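Local coordinates for protein beta-galactosidase (Geobacillus stearothermophilus, PDB 4OIF) that probably hydrolyses terminal non-reducing beta-D-galactose residues of beta-D-galactosides, working as an intracellular, zinc-containing homotrimer of glycoside hydrolase family 42, at residues E131-I136 with E237-P242; E207-I212 with G219-W224; R486-V491 with N584-G589. All blocks are in the same frame, centred on the assembly; numbering follows the deposited sequence. Where two conformers were deposited one is given.

Contact 1: E131-I136 with E237-P242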
ATOM      1  N   GLU A 131      -9.848  -6.264 -37.879  1.00 12.44           N
ATOM      2  CA  GLU A 131     -10.627  -5.976 -39.082  1.00 12.44           C
ATOM      3  C   GLU A 131     -11.370  -4.630 -39.050  1.00 10.42           C
ATOM      4  O   GLU A 131     -11.355  -3.893 -40.039  1.00 11.57           O
ATOM      5  CB  GLU A 131     -11.614  -7.113 -39.345  1.00  8.00           C
ATOM      6  CG  GLU A 131     -10.925  -8.370 -39.875  1.00 31.72           C
ATOM      7  CD  GLU A 131     -11.839  -9.587 -39.951  1.00 41.51           C
ATOM      8  OE1 GLU A 131     -13.080  -9.415 -39.911  1.00 29.22           O
ATOM      9  OE2 GLU A 131     -11.306 -10.720 -40.050  1.00 33.98           O
ATOM     10  N   LYS A 132     -12.010  -4.301 -37.933  1.00  6.47           N
ATOM     11  CA  LYS A 132     -12.749  -3.048 -37.859  0.63  7.91           C
ATOM     12  C   LYS A 132     -11.805  -1.839 -37.878  1.00 11.24           C
ATOM     13  O   LYS A 132     -12.091  -0.831 -38.570  1.00 10.05           O
ATOM     14  CB  LYS A 132     -13.640  -3.026 -36.619  0.63 10.46           C
ATOM     15  CG  LYS A 132     -14.762  -4.071 -36.652  0.63 11.40           C
ATOM     16  CD  LYS A 132     -16.142  -3.426 -36.673  0.63 15.47           C
ATOM     17  CE  LYS A 132     -17.250  -4.461 -36.883  0.63 20.46           C
ATOM     18  NZ  LYS A 132     -17.276  -5.051 -38.268  0.63 13.62           N
ATOM     19  N   THR A 133     -10.678  -1.937 -37.167  1.00  8.11           N
ATOM     20  CA  THR A 133      -9.734  -0.832 -37.181  1.00  7.25           C
ATOM     21  C   THR A 133      -9.092  -0.716 -38.560  1.00  8.36           C
ATOM     22  O   THR A 133      -8.964   0.389 -39.098  1.00  8.35           O
ATOM     23  CB  THR A 133      -8.641  -0.974 -36.101  1.00  7.24           C
ATOM     24  OG1 THR A 133      -7.921  -2.192 -36.299  1.00 11.41           O
ATOM     25  CG2 THR A 133      -9.262  -0.963 -34.707  1.00  6.01           C
ATOM     26  N   GLN A 134      -8.701  -1.841 -39.155  1.00  9.96           N
ATOM     27  CA  GLN A 134      -8.149  -1.739 -40.497  1.00  5.49           C
ATOM     28  C   GLN A 134      -9.152  -1.123 -41.467  1.00  7.23           C
ATOM     29  O   GLN A 134      -8.781  -0.330 -42.322  1.00 10.30           O
ATOM     30  CB  GLN A 134      -7.696  -3.086 -41.030  1.00 10.64           C
ATOM     31  CG  GLN A 134      -6.830  -2.919 -42.274  1.00 16.14           C
ATOM     32  CD  GLN A 134      -6.536  -4.215 -42.995  1.00 10.60           C
ATOM     33  OE1 GLN A 134      -7.259  -4.606 -43.910  1.00 14.45           O
ATOM     34  NE2 GLN A 134      -5.454  -4.875 -42.604  1.00  7.60           N
ATOM     35  N   HIS A 135     -10.428  -1.465 -41.324  1.00 11.59           N
ATOM     36  CA  HIS A 135     -11.433  -0.973 -42.262  1.00  8.59           C
ATOM     37  C   HIS A 135     -11.683   0.531 -42.124  1.00 10.09           C
ATOM     38  O   HIS A 135     -11.726   1.268 -43.123  1.00  7.06           O
ATOM     39  CB  HIS A 135     -12.747  -1.720 -42.083  1.00  9.69           C
ATOM     40  CG  HIS A 135     -13.819  -1.261 -43.020  1.00 15.16           C
ATOM     41  ND1 HIS A 135     -13.686  -1.333 -44.392  1.00 15.15           N
ATOM     42  CD2 HIS A 135     -15.024  -0.685 -42.788  1.00 12.91           C
ATOM     43  CE1 HIS A 135     -14.770  -0.839 -44.962  1.00 18.45           C
ATOM     44  NE2 HIS A 135     -15.598  -0.442 -44.012  1.00 18.52           N
ATOM     45  N   ILE A 136     -11.863   1.001 -40.897  1.00  7.76           N
ATOM     46  CA  ILE A 136     -12.043   2.433 -40.754  1.00  5.53           C
ATOM     47  C   ILE A 136     -10.754   3.185 -41.165  1.00  8.24           C
ATOM     48  O   ILE A 136     -10.813   4.281 -41.741  1.00 11.01           O
ATOM     49  CB  ILE A 136     -12.482   2.802 -39.334  1.00  9.21           C
ATOM     50  CG1 ILE A 136     -12.957   4.251 -39.302  1.00 10.03           C
ATOM     51  CG2 ILE A 136     -11.382   2.541 -38.317  1.00  5.88           C
ATOM     52  CD1 ILE A 136     -13.795   4.559 -38.098  1.00 12.87           C
ATOM     53  N   GLU A 237       0.810  -3.094 -37.769  1.00  4.44           N
ATOM     54  CA  GLU A 237       1.029  -3.387 -39.171  1.00  8.17           C
ATOM     55  C   GLU A 237      -0.310  -3.625 -39.826  1.00  7.91           C
ATOM     56  O   GLU A 237      -0.609  -3.117 -40.936  1.00  9.69           O
ATOM     57  CB  GLU A 237       1.942  -4.606 -39.323  1.00  5.60           C
ATOM     58  CG  GLU A 237       3.396  -4.323 -38.979  1.00  7.67           C
ATOM     59  CD  GLU A 237       4.069  -3.436 -40.030  1.00 26.29           C
ATOM     60  OE1 GLU A 237       3.533  -3.390 -41.165  1.00 17.52           O
ATOM     61  OE2 GLU A 237       5.121  -2.798 -39.734  1.00 11.68           O
ATOM     62  N   ASN A 238      -1.136  -4.373 -39.104  1.00  7.51           N
ATOM     63  CA  ASN A 238      -2.481  -4.590 -39.568  1.00 12.48           C
ATOM     64  C   ASN A 238      -3.223  -3.285 -39.777  1.00  9.57           C
ATOM     65  O   ASN A 238      -3.913  -3.120 -40.787  1.00  6.71           O
ATOM     66  CB  ASN A 238      -3.272  -5.456 -38.609  1.00  9.79           C
ATOM     67  CG  ASN A 238      -4.631  -5.778 -39.153  1.00  8.66           C
ATOM     68  OD1 ASN A 238      -4.755  -6.646 -40.011  1.00 14.25           O
ATOM     69  ND2 ASN A 238      -5.657  -5.070 -38.685  1.00  6.87           N
ATOM     70  N   GLU A 239      -3.091  -2.373 -38.813  1.00 11.42           N
ATOM     71  CA  GLU A 239      -3.687  -1.039 -38.930  1.00 11.36           C
ATOM     72  C   GLU A 239      -3.225  -0.341 -40.204  1.00  9.89           C
ATOM     73  O   GLU A 239      -4.031   0.228 -40.928  1.00  7.51           O
ATOM     74  CB  GLU A 239      -3.336  -0.150 -37.729  1.00  6.55           C
ATOM     75  CG  GLU A 239      -4.205  -0.333 -36.501  1.00  7.57           C
ATOM     76  CD  GLU A 239      -4.493   0.985 -35.804  1.00  9.01           C
ATOM     77  OE1 GLU A 239      -4.115   1.148 -34.626  1.00  5.82           O
ATOM     78  OE2 GLU A 239      -5.087   1.873 -36.445  1.00 11.28           O
ATOM     79  N   ILE A 240      -1.925  -0.378 -40.472  1.00  5.87           N
ATOM     80  CA  ILE A 240      -1.382   0.487 -41.503  1.00  9.15           C
ATOM     81  C   ILE A 240      -1.423  -0.093 -42.902  1.00 16.27           C
ATOM     82  O   ILE A 240      -1.048   0.598 -43.847  1.00 10.68           O
ATOM     83  CB  ILE A 240       0.061   0.862 -41.217  1.00  7.25           C
ATOM     84  CG1 ILE A 240       0.954  -0.376 -41.350  1.00 12.19           C
ATOM     85  CG2 ILE A 240       0.172   1.528 -39.841  1.00 11.02           C
ATOM     86  CD1 ILE A 240       2.450  -0.096 -41.231  1.00  5.39           C
ATOM     87  N   VAL A 241      -1.852  -1.345 -43.058  1.00 12.02           N
ATOM     88  CA  VAL A 241      -1.977  -1.867 -44.432  1.00 19.12           C
ATOM     89  C   VAL A 241      -2.612  -0.879 -45.462  1.00 14.19           C
ATOM     90  O   VAL A 241      -1.994  -0.570 -46.499  1.00 12.98           O
ATOM     91  CB  VAL A 241      -2.767  -3.192 -44.455  1.00 13.47           C
ATOM     92  CG1 VAL A 241      -3.219  -3.514 -45.879  1.00 10.01           C
ATOM     93  CG2 VAL A 241      -1.907  -4.307 -43.899  1.00  8.37           C
ATOM     94  N   PRO A 242      -3.815  -0.344 -45.173  1.00 19.47           N
ATOM     95  CA  PRO A 242      -4.409   0.547 -46.185  1.00 10.02           C
ATOM     96  C   PRO A 242      -3.705   1.896 -46.273  1.00 14.66           C
ATOM     97  O   PRO A 242      -3.780   2.592 -47.285  1.00 13.19           O
ATOM     98  CB  PRO A 242      -5.843   0.728 -45.692  1.00 11.91           C
ATOM     99  CG  PRO A 242      -5.734   0.590 -44.206  1.00 20.37           C
ATOM    100  CD  PRO A 242      -4.673  -0.464 -43.978  1.00 12.11           C
TER
HETATM  101  O   HOH W   1      -5.475  -3.574 -36.569  1.00  6.23           O
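Asn238 meets Gln134 twice over, by its carbonyl and by its side chain. Its O accepts a hydrogen bond from Gln134 NE2 at 3.0 Å, with an N-H...O angle of 156°; the acceptor lies in the glutamine's amide plane, while the donor sits somewhat out of the carbonyl plane. Gln134 gets there because CG stands anti to the backbone N (chi1 -166°) and the chain then runs straight out. Asn238 OD1 is close to the same NE2 but badly angled, so no second bond forms; instead Asn238 ND2 gives to a water at 2.6 Å, and that water donates to Thr133 OG1, whose own bond goes to Tyr129 O. Glu239 touches Thr133 OG1 loosely, through its CG; its carboxylate is hydrogen-bonded to Ser90, Tyr159, Thr88 and Asn137. Val241 CB packs 3.7 Å from Gln134 NE2. Pro242 CD lies 3.7 Å from Gln134 CG. An alanine in place of Gln134 would probably leave the Asn238 carbonyl without its amide mate and open a gap beside Pro242 CD, where Gln134 CG had packed. These are neighbouring helices of the TIM barrel, nearly parallel at 27°. Proline at 242 has no N-H to offer Asn238 O, the usual acceptor one turn back, and a side-chain amide from the next helix fills that vacancy at the kink.

Contact 2: E207-I212 with G219-W224; sequences ESPSPI and GLNLDW
Ser208 OG is hydrogen-bonded to both His164 ND1 and Gln169 NE2, and this fixes the serine while its CB rests on Trp224. Ser208 CB sits 3.5 Å from the centroid of the Trp224 six-membered ring and only 11° off the ring normal, a CH-pi contact over one face. The indole reaches that place because its CG is anti to the backbone N (chi1 175°), directing the ring outward from the helix; NE1 is tied to Glu162, and His164 stacks on the same indole. Pro209 comes next and fills the space between three helix side chains. Its CD lies 3.6 Å from Trp224 CB and approaches the indole obliquely, and the same CD is 3.8 Å from Leu220 CD1. Pro209 CB, in turn, comes within 3.3 Å of Asn221 OD1, a van der Waals touch; the amide's other end, ND2, is hydrogen-bonded to Asp427. Leu220 CD1 also reaches back to Glu207 O at 3.7 Å. Beyond Pro209 the loop leaves the helix: Ser210 OG accepts from Ile212 N at 3.1 Å, closing an ST turn, and the Ile212 backbone is hydrogen-bonded to a neighbouring subunit. The loop thus folds back on the first turns of helix 218-246. No hydrogen bond crosses between the two segments, so the interface itself is held by CH-pi and apolar contact, with the polar ends of Ser208, Asn221 and Trp224 fastened to other parts of the chain.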
ATOM      1  N   GLU A 207       0.858 -21.216 -20.331  1.00  9.58           N
ATOM      2  CA  GLU A 207       0.011 -20.032 -20.371  0.53 10.35           C
ATOM      3  C   GLU A 207       0.820 -18.815 -19.939  1.00  7.71           C
ATOM      4  O   GLU A 207       1.904 -18.953 -19.373  1.00  9.75           O
ATOM      5  CB  GLU A 207      -1.250 -20.210 -19.500  0.53  7.66           C
ATOM      6  CG  GLU A 207      -1.099 -21.128 -18.280  0.53 10.82           C
ATOM      7  CD  GLU A 207      -2.437 -21.690 -17.771  0.53  8.95           C
ATOM      8  OE1 GLU A 207      -2.521 -22.077 -16.585  0.53  3.11           O
ATOM      9  OE2 GLU A 207      -3.401 -21.757 -18.562  0.53  6.86           O
ATOM     10  N   SER A 208       0.296 -17.632 -20.222  1.00 10.79           N
ATOM     11  CA  SER A 208       0.961 -16.393 -19.833  1.00 10.85           C
ATOM     12  C   SER A 208       1.125 -16.331 -18.316  1.00  9.33           C
ATOM     13  O   SER A 208       0.352 -16.948 -17.581  1.00  7.81           O
ATOM     14  CB  SER A 208       0.167 -15.193 -20.319  1.00  7.29           C
ATOM     15  OG  SER A 208      -1.096 -15.173 -19.686  1.00  8.99           O
ATOM     16  N   PRO A 209       2.139 -15.595 -17.845  1.00  9.14           N
ATOM     17  CA  PRO A 209       2.358 -15.444 -16.407  1.00 10.63           C
ATOM     18  C   PRO A 209       1.178 -14.773 -15.715  1.00  7.97           C
ATOM     19  O   PRO A 209       0.450 -14.010 -16.348  1.00  6.71           O
ATOM     20  CB  PRO A 209       3.612 -14.567 -16.335  1.00  5.91           C
ATOM     21  CG  PRO A 209       3.629 -13.839 -17.629  1.00  5.00           C
ATOM     22  CD  PRO A 209       3.135 -14.840 -18.620  1.00  8.42           C
ATOM     23  N   SER A 210       0.991 -15.067 -14.434  1.00  7.09           N
ATOM     24  CA  SER A 210      -0.161 -14.565 -13.714  1.00 10.17           C
ATOM     25  C   SER A 210       0.055 -14.507 -12.216  1.00 13.59           C
ATOM     26  O   SER A 210       0.680 -15.395 -11.636  1.00 15.14           O
ATOM     27  CB  SER A 210      -1.386 -15.423 -14.003  1.00  9.99           C
ATOM     28  OG  SER A 210      -2.490 -14.946 -13.263  1.00  6.87           O
ATOM     29  N   PRO A 211      -0.460 -13.443 -11.586  1.00 10.17           N
ATOM     30  CA  PRO A 211      -0.459 -13.303 -10.129  1.00  6.59           C
ATOM     31  C   PRO A 211      -1.186 -14.465  -9.438  1.00 11.81           C
ATOM     32  O   PRO A 211      -0.948 -14.723  -8.255  1.00 12.27           O
ATOM     33  CB  PRO A 211      -1.199 -11.974  -9.904  1.00  1.93           C
ATOM     34  CG  PRO A 211      -1.941 -11.715 -11.192  1.00  8.05           C
ATOM     35  CD  PRO A 211      -1.030 -12.262 -12.251  1.00  4.98           C
ATOM     36  N   ILE A 212      -2.061 -15.160 -10.160  1.00 12.75           N
ATOM     37  CA  ILE A 212      -2.776 -16.296  -9.575  1.00 19.76           C
ATOM     38  C   ILE A 212      -2.377 -17.604 -10.242  1.00 14.84           C
ATOM     39  O   ILE A 212      -3.043 -18.632 -10.054  1.00  9.29           O
ATOM     40  CB  ILE A 212      -4.314 -16.153  -9.668  1.00 11.32           C
ATOM     41  CG1 ILE A 212      -4.768 -16.093 -11.128  1.00  9.09           C
ATOM     42  CG2 ILE A 212      -4.795 -14.951  -8.875  1.00  2.61           C
ATOM     43  CD1 ILE A 212      -6.238 -16.504 -11.334  1.00  8.18           C
ATOM     44  N   GLY A 219      12.059 -16.761 -17.616  1.00  7.35           N
ATOM     45  CA  GLY A 219      12.069 -16.885 -19.067  1.00  5.04           C
ATOM     46  C   GLY A 219      10.678 -16.744 -19.644  1.00  6.72           C
ATOM     47  O   GLY A 219      10.495 -16.178 -20.724  1.00  8.32           O
ATOM     48  N   LEU A 220       9.690 -17.257 -18.911  1.00  9.29           N
ATOM     49  CA  LEU A 220       8.294 -17.075 -19.276  1.00  5.91           C
ATOM     50  C   LEU A 220       7.925 -15.598 -19.190  1.00  5.92           C
ATOM     51  O   LEU A 220       7.296 -15.070 -20.094  1.00  5.50           O
ATOM     52  CB  LEU A 220       7.373 -17.916 -18.385  1.00  3.37           C
ATOM     53  CG  LEU A 220       5.868 -17.616 -18.446  1.00  8.62           C
ATOM     54  CD1 LEU A 220       5.320 -17.696 -19.873  1.00  3.11           C
ATOM     55  CD2 LEU A 220       5.077 -18.538 -17.523  1.00  6.09           C
ATOM     56  N   ASN A 221       8.310 -14.928 -18.111  1.00  4.96           N
ATOM     57  CA  ASN A 221       7.981 -13.509 -17.965  1.00  9.94           C
ATOM     58  C   ASN A 221       8.561 -12.662 -19.111  1.00  8.15           C
ATOM     59  O   ASN A 221       7.862 -11.829 -19.733  1.00 11.48           O
ATOM     60  CB  ASN A 221       8.477 -12.996 -16.610  1.00 10.78           C
ATOM     61  CG  ASN A 221       7.903 -13.779 -15.449  1.00  8.09           C
ATOM     62  OD1 ASN A 221       6.785 -14.274 -15.521  1.00 15.09           O
ATOM     63  ND2 ASN A 221       8.657 -13.879 -14.371  1.00  9.96           N
ATOM     64  N   LEU A 222       9.836 -12.914 -19.394  1.00  4.44           N
ATOM     65  CA  LEU A 222      10.574 -12.233 -20.449  1.00  7.57           C
ATOM     66  C   LEU A 222       9.945 -12.490 -21.821  1.00 11.69           C
ATOM     67  O   LEU A 222       9.571 -11.549 -22.533  1.00  7.10           O
ATOM     68  CB  LEU A 222      12.032 -12.692 -20.426  1.00  8.19           C
ATOM     69  CG  LEU A 222      13.036 -12.040 -21.377  1.00 12.65           C
ATOM     70  CD1 LEU A 222      13.067 -10.521 -21.216  1.00 15.02           C
ATOM     71  CD2 LEU A 222      14.420 -12.632 -21.127  1.00 15.38           C
ATOM     72  N   ASP A 223       9.813 -13.764 -22.183  1.00  7.77           N
ATOM     73  CA  ASP A 223       9.189 -14.113 -23.450  1.00  7.42           C
ATOM     74  C   ASP A 223       7.771 -13.553 -23.566  1.00  7.28           C
ATOM     75  O   ASP A 223       7.356 -13.175 -24.655  1.00  9.68           O
ATOM     76  CB  ASP A 223       9.171 -15.633 -23.661  1.00  8.63           C
ATOM     77  CG  ASP A 223      10.444 -16.145 -24.314  1.00 10.33           C
ATOM     78  OD1 ASP A 223      11.265 -15.311 -24.741  1.00  9.81           O
ATOM     79  OD2 ASP A 223      10.617 -17.376 -24.420  1.00  9.31           O
ATOM     80  N   TRP A 224       7.033 -13.476 -22.462  1.00  5.88           N
ATOM     81  CA  TRP A 224       5.704 -12.858 -22.502  1.00  6.34           C
ATOM     82  C   TRP A 224       5.817 -11.370 -22.832  1.00  4.51           C
ATOM     83  O   TRP A 224       5.078 -10.873 -23.663  1.00  4.63           O
ATOM     84  CB  TRP A 224       4.934 -13.056 -21.191  1.00  7.82           C
ATOM     85  CG  TRP A 224       3.603 -12.308 -21.170  1.00  8.79           C
ATOM     86  CD1 TRP A 224       3.293 -11.193 -20.432  1.00  9.60           C
ATOM     87  CD2 TRP A 224       2.433 -12.609 -21.935  1.00  4.84           C
ATOM     88  NE1 TRP A 224       2.002 -10.794 -20.687  1.00  2.88           N
ATOM     89  CE2 TRP A 224       1.451 -11.645 -21.604  1.00  4.76           C
ATOM     90  CE3 TRP A 224       2.116 -13.602 -22.864  1.00  5.13           C
ATOM     91  CZ2 TRP A 224       0.182 -11.642 -22.174  1.00  6.54           C
ATOM     92  CZ3 TRP A 224       0.850 -13.597 -23.431  1.00  6.41           C
ATOM     93  CH2 TRP A 224      -0.099 -12.622 -23.084  1.00  3.70           C
TER

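Contact 3: R486-V491 with N584-G589; sequences RLKEFV and NQYGKG
Val491, near the end of helix 481-492, presses its carbonyl against the turn of the hairpin formed by strands 579-586 and 589-594; its CA is 4.7 Å from that of Gly589. The chain reverses through a type II' beta turn from Tyr586 to Gly589, with Gly587 at positive phi (58°), a conformation glycine adopts readily. Tyr586 and Gly589 pair in both directions, each backbone N bonding to the other's O. Val491 O comes close to Gly589 N, but the angle is poor and that N-H serves Tyr586 O. What the Val491 oxygen does meet is Gly589 CA, 3.0 Å away, in a CA-H...O contact. A CB at Gly589 would lie just 1.9 Å from this oxygen, so the close approach depends on the missing side chain. Nearby, the backbones of Lys588 and Ala492 are hydrogen-bonded, which ties the turn to the last residue of the helix.

Tyr586 points toward the helix with CG anti to its own backbone N (chi1 178°), laying the ring edge-on along it. Val491 CG1 touches that edge, 3.8 Å from Tyr586 CD2, and Lys488 O stands in the ring plane, 3.9 Å from Tyr586 CE2. The extended Lys488 chain crosses the phenol end obliquely, bringing CE to 3.1 Å from Tyr586 OH, while its NZ goes on to a salt bridge with Asp520. Met524 of helix 519-525 also packs on Lys488, Val491 and Tyr586. Between residues 486-491 and 584-589 themselves no hydrogen bond crosses; carbon-to-oxygen and apolar contacts join them, beside the Lys588-Ala492 backbone bond. The ammonium group next to Lys488 CE would probably make the hydrogens there more positive, consistent with their nearness to the tyrosine oxygen.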
ATOM      1  N   ARG A 486      30.118  -8.244 -30.744  1.00  7.89           N
ATOM      2  CA  ARG A 486      30.147  -6.903 -31.323  1.00  8.59           C
ATOM      3  C   ARG A 486      30.936  -5.933 -30.434  1.00 11.78           C
ATOM      4  O   ARG A 486      31.748  -5.152 -30.929  1.00 23.45           O
ATOM      5  CB  ARG A 486      28.724  -6.400 -31.588  1.00 10.98           C
ATOM      6  CG  ARG A 486      28.030  -7.192 -32.685  1.00  4.36           C
ATOM      7  CD  ARG A 486      26.568  -6.897 -32.763  1.00 10.68           C
ATOM      8  NE  ARG A 486      26.337  -5.509 -33.127  1.00 33.50           N
ATOM      9  CZ  ARG A 486      25.411  -4.728 -32.578  1.00 32.41           C
ATOM     10  NH1 ARG A 486      24.611  -5.194 -31.621  1.00 35.47           N
ATOM     11  NH2 ARG A 486      25.294  -3.472 -32.985  1.00 16.92           N
ATOM     12  N   LEU A 487      30.735  -6.011 -29.125  1.00 11.82           N
ATOM     13  CA  LEU A 487      31.490  -5.191 -28.187  1.00 13.24           C
ATOM     14  C   LEU A 487      32.988  -5.447 -28.322  1.00 12.89           C
ATOM     15  O   LEU A 487      33.810  -4.515 -28.325  1.00 16.59           O
ATOM     16  CB  LEU A 487      31.023  -5.464 -26.754  1.00  8.48           C
ATOM     17  CG  LEU A 487      29.572  -5.047 -26.486  1.00 12.56           C
ATOM     18  CD1 LEU A 487      29.105  -5.473 -25.096  1.00  7.31           C
ATOM     19  CD2 LEU A 487      29.380  -3.531 -26.696  1.00  6.46           C
ATOM     20  N   LYS A 488      33.326  -6.721 -28.442  1.00  9.18           N
ATOM     21  CA  LYS A 488      34.700  -7.166 -28.577  1.00 14.08           C
ATOM     22  C   LYS A 488      35.343  -6.523 -29.809  1.00 11.99           C
ATOM     23  O   LYS A 488      36.414  -5.900 -29.714  1.00 12.60           O
ATOM     24  CB  LYS A 488      34.733  -8.696 -28.659  1.00 14.54           C
ATOM     25  CG  LYS A 488      36.106  -9.331 -28.636  1.00 14.86           C
ATOM     26  CD  LYS A 488      35.975 -10.799 -28.957  1.00 17.17           C
ATOM     27  CE  LYS A 488      37.295 -11.529 -28.850  1.00 26.28           C
ATOM     28  NZ  LYS A 488      37.172 -12.897 -29.425  1.00 30.37           N
ATOM     29  N   GLU A 489      34.677  -6.648 -30.954  1.00  8.15           N
ATOM     30  CA  GLU A 489      35.169  -6.015 -32.181  1.00 22.24           C
ATOM     31  C   GLU A 489      35.304  -4.512 -32.033  1.00 17.06           C
ATOM     32  O   GLU A 489      36.276  -3.915 -32.498  1.00 16.78           O
ATOM     33  CB  GLU A 489      34.250  -6.319 -33.359  1.00 13.73           C
ATOM     34  CG  GLU A 489      34.432  -7.719 -33.906  1.00 29.93           C
ATOM     35  CD  GLU A 489      35.838  -7.963 -34.426  1.00 60.27           C
ATOM     36  OE1 GLU A 489      36.129  -7.533 -35.566  1.00 64.40           O
ATOM     37  OE2 GLU A 489      36.649  -8.583 -33.694  1.00 44.56           O
ATOM     38  N   PHE A 490      34.312  -3.913 -31.386  1.00 17.14           N
ATOM     39  CA  PHE A 490      34.285  -2.477 -31.188  1.00 13.09           C
ATOM     40  C   PHE A 490      35.539  -2.028 -30.448  1.00 13.47           C
ATOM     41  O   PHE A 490      36.211  -1.101 -30.878  1.00 16.72           O
ATOM     42  CB  PHE A 490      33.022  -2.054 -30.434  1.00  6.95           C
ATOM     43  CG  PHE A 490      33.065  -0.643 -29.937  1.00  8.70           C
ATOM     44  CD1 PHE A 490      32.844   0.415 -30.798  1.00  9.51           C
ATOM     45  CD2 PHE A 490      33.341  -0.370 -28.604  1.00  8.00           C
ATOM     46  CE1 PHE A 490      32.904   1.722 -30.340  1.00 13.14           C
ATOM     47  CE2 PHE A 490      33.396   0.939 -28.133  1.00  8.46           C
ATOM     48  CZ  PHE A 490      33.174   1.985 -28.997  1.00  8.23           C
ATOM     49  N   VAL A 491      35.867  -2.691 -29.347  1.00  8.49           N
ATOM     50  CA  VAL A 491      37.055  -2.294 -28.603  1.00 12.02           C
ATOM     51  C   VAL A 491      38.300  -2.581 -29.419  1.00 21.38           C
ATOM     52  O   VAL A 491      39.244  -1.783 -29.433  1.00 12.04           O
ATOM     53  CB  VAL A 491      37.166  -3.013 -27.239  1.00 13.88           C
ATOM     54  CG1 VAL A 491      38.487  -2.646 -26.545  1.00 15.89           C
ATOM     55  CG2 VAL A 491      35.986  -2.653 -26.352  1.00  8.31           C
ATOM     56  N   ASN A 584      41.980  -1.183 -19.385  1.00 15.45           N
ATOM     57  CA  ASN A 584      42.712  -2.207 -20.093  1.00 18.03           C
ATOM     58  C   ASN A 584      42.769  -1.980 -21.601  1.00 23.30           C
ATOM     59  O   ASN A 584      41.744  -1.817 -22.257  1.00 16.84           O
ATOM     60  CB  ASN A 584      42.086  -3.558 -19.789  1.00 17.76           C
ATOM     61  CG  ASN A 584      42.914  -4.694 -20.289  1.00 11.60           C
ATOM     62  OD1 ASN A 584      44.043  -4.888 -19.842  1.00 16.28           O
ATOM     63  ND2 ASN A 584      42.358  -5.475 -21.202  1.00  8.80           N
ATOM     64  N   GLN A 585      43.976  -1.973 -22.152  1.00 19.73           N
ATOM     65  CA  GLN A 585      44.114  -1.804 -23.586  1.00 23.61           C
ATOM     66  C   GLN A 585      43.859  -3.141 -24.232  1.00 18.06           C
ATOM     67  O   GLN A 585      44.314  -4.172 -23.743  1.00 16.66           O
ATOM     68  CB  GLN A 585      45.493  -1.264 -23.952  1.00 26.66           C
ATOM     69  CG  GLN A 585      45.910  -0.088 -23.086  1.00 35.85           C
ATOM     70  CD  GLN A 585      47.212   0.523 -23.533  1.00 45.48           C
ATOM     71  OE1 GLN A 585      47.951  -0.074 -24.312  1.00 67.33           O
ATOM     72  NE2 GLN A 585      47.505   1.721 -23.040  1.00 60.66           N
ATOM     73  N   TYR A 586      43.110  -3.125 -25.322  1.00  9.31           N
ATOM     74  CA  TYR A 586      42.741  -4.354 -25.987  1.00 14.41           C
ATOM     75  C   TYR A 586      42.690  -4.093 -27.473  1.00 14.39           C
ATOM     76  O   TYR A 586      41.850  -3.323 -27.943  1.00 19.45           O
ATOM     77  CB  TYR A 586      41.396  -4.867 -25.455  1.00 20.00           C
ATOM     78  CG  TYR A 586      40.908  -6.132 -26.118  1.00  9.35           C
ATOM     79  CD1 TYR A 586      41.431  -7.364 -25.774  1.00 11.67           C
ATOM     80  CD2 TYR A 586      39.916  -6.089 -27.082  1.00 11.44           C
ATOM     81  CE1 TYR A 586      40.988  -8.523 -26.378  1.00 15.83           C
ATOM     82  CE2 TYR A 586      39.463  -7.238 -27.693  1.00  9.06           C
ATOM     83  CZ  TYR A 586      40.004  -8.454 -27.340  1.00 19.17           C
ATOM     84  OH  TYR A 586      39.556  -9.602 -27.959  1.00 25.77           O
ATOM     85  N   GLY A 587      43.589  -4.726 -28.221  1.00 13.61           N
ATOM     86  CA  GLY A 587      43.717  -4.409 -29.630  1.00 14.76           C
ATOM     87  C   GLY A 587      44.021  -2.928 -29.739  1.00 15.95           C
ATOM     88  O   GLY A 587      44.867  -2.421 -29.005  1.00 14.05           O
ATOM     89  N   LYS A 588      43.312  -2.216 -30.610  1.00 14.19           N
ATOM     90  CA  LYS A 588      43.535  -0.778 -30.737  1.00 14.04           C
ATOM     91  C   LYS A 588      42.785   0.036 -29.684  1.00 13.52           C
ATOM     92  O   LYS A 588      43.057   1.215 -29.503  1.00 23.17           O
ATOM     93  CB  LYS A 588      43.134  -0.294 -32.128  1.00 18.24           C
ATOM     94  CG  LYS A 588      44.053  -0.753 -33.249  1.00 11.39           C
ATOM     95  CD  LYS A 588      43.554  -0.231 -34.594  1.00 32.93           C
ATOM     96  CE  LYS A 588      44.267  -0.881 -35.778  1.00 42.50           C
ATOM     97  NZ  LYS A 588      43.668  -0.455 -37.075  1.00 63.35           N
ATOM     98  N   GLY A 589      41.857  -0.591 -28.971  1.00 20.06           N
ATOM     99  CA  GLY A 589      41.001   0.157 -28.070  1.00 18.81           C
ATOM    100  C   GLY A 589      41.261   0.008 -26.586  1.00 16.06           C
ATOM    101  O   GLY A 589      42.322  -0.449 -26.158  1.00 18.37           O
TER

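In the fold
Helix 218-246 serves two of the contacts: contact 2 sits near its start and contact 1 near its end, with centres 29 Å apart and nearest atoms about 17 Å apart. Contact 2 is nested along the chain inside the loop that contact 1 closes. Contact 1 lies near the presumed substrate pocket, the Glu239 side chain being about 8 Å from that of Asn157, a residue predicted to bind substrate. Contact 2 borders the four-cysteine zinc site, with the Trp224 side chain about 7 Å from the zinc ion; the side chain of Thr133 in contact 1 is about 14 Å from the zinc ion. Contact 3 belongs to the trimerisation domain, away from both sites, its centre 47 Å from that of contact 1 and 37 Å from that of contact 2.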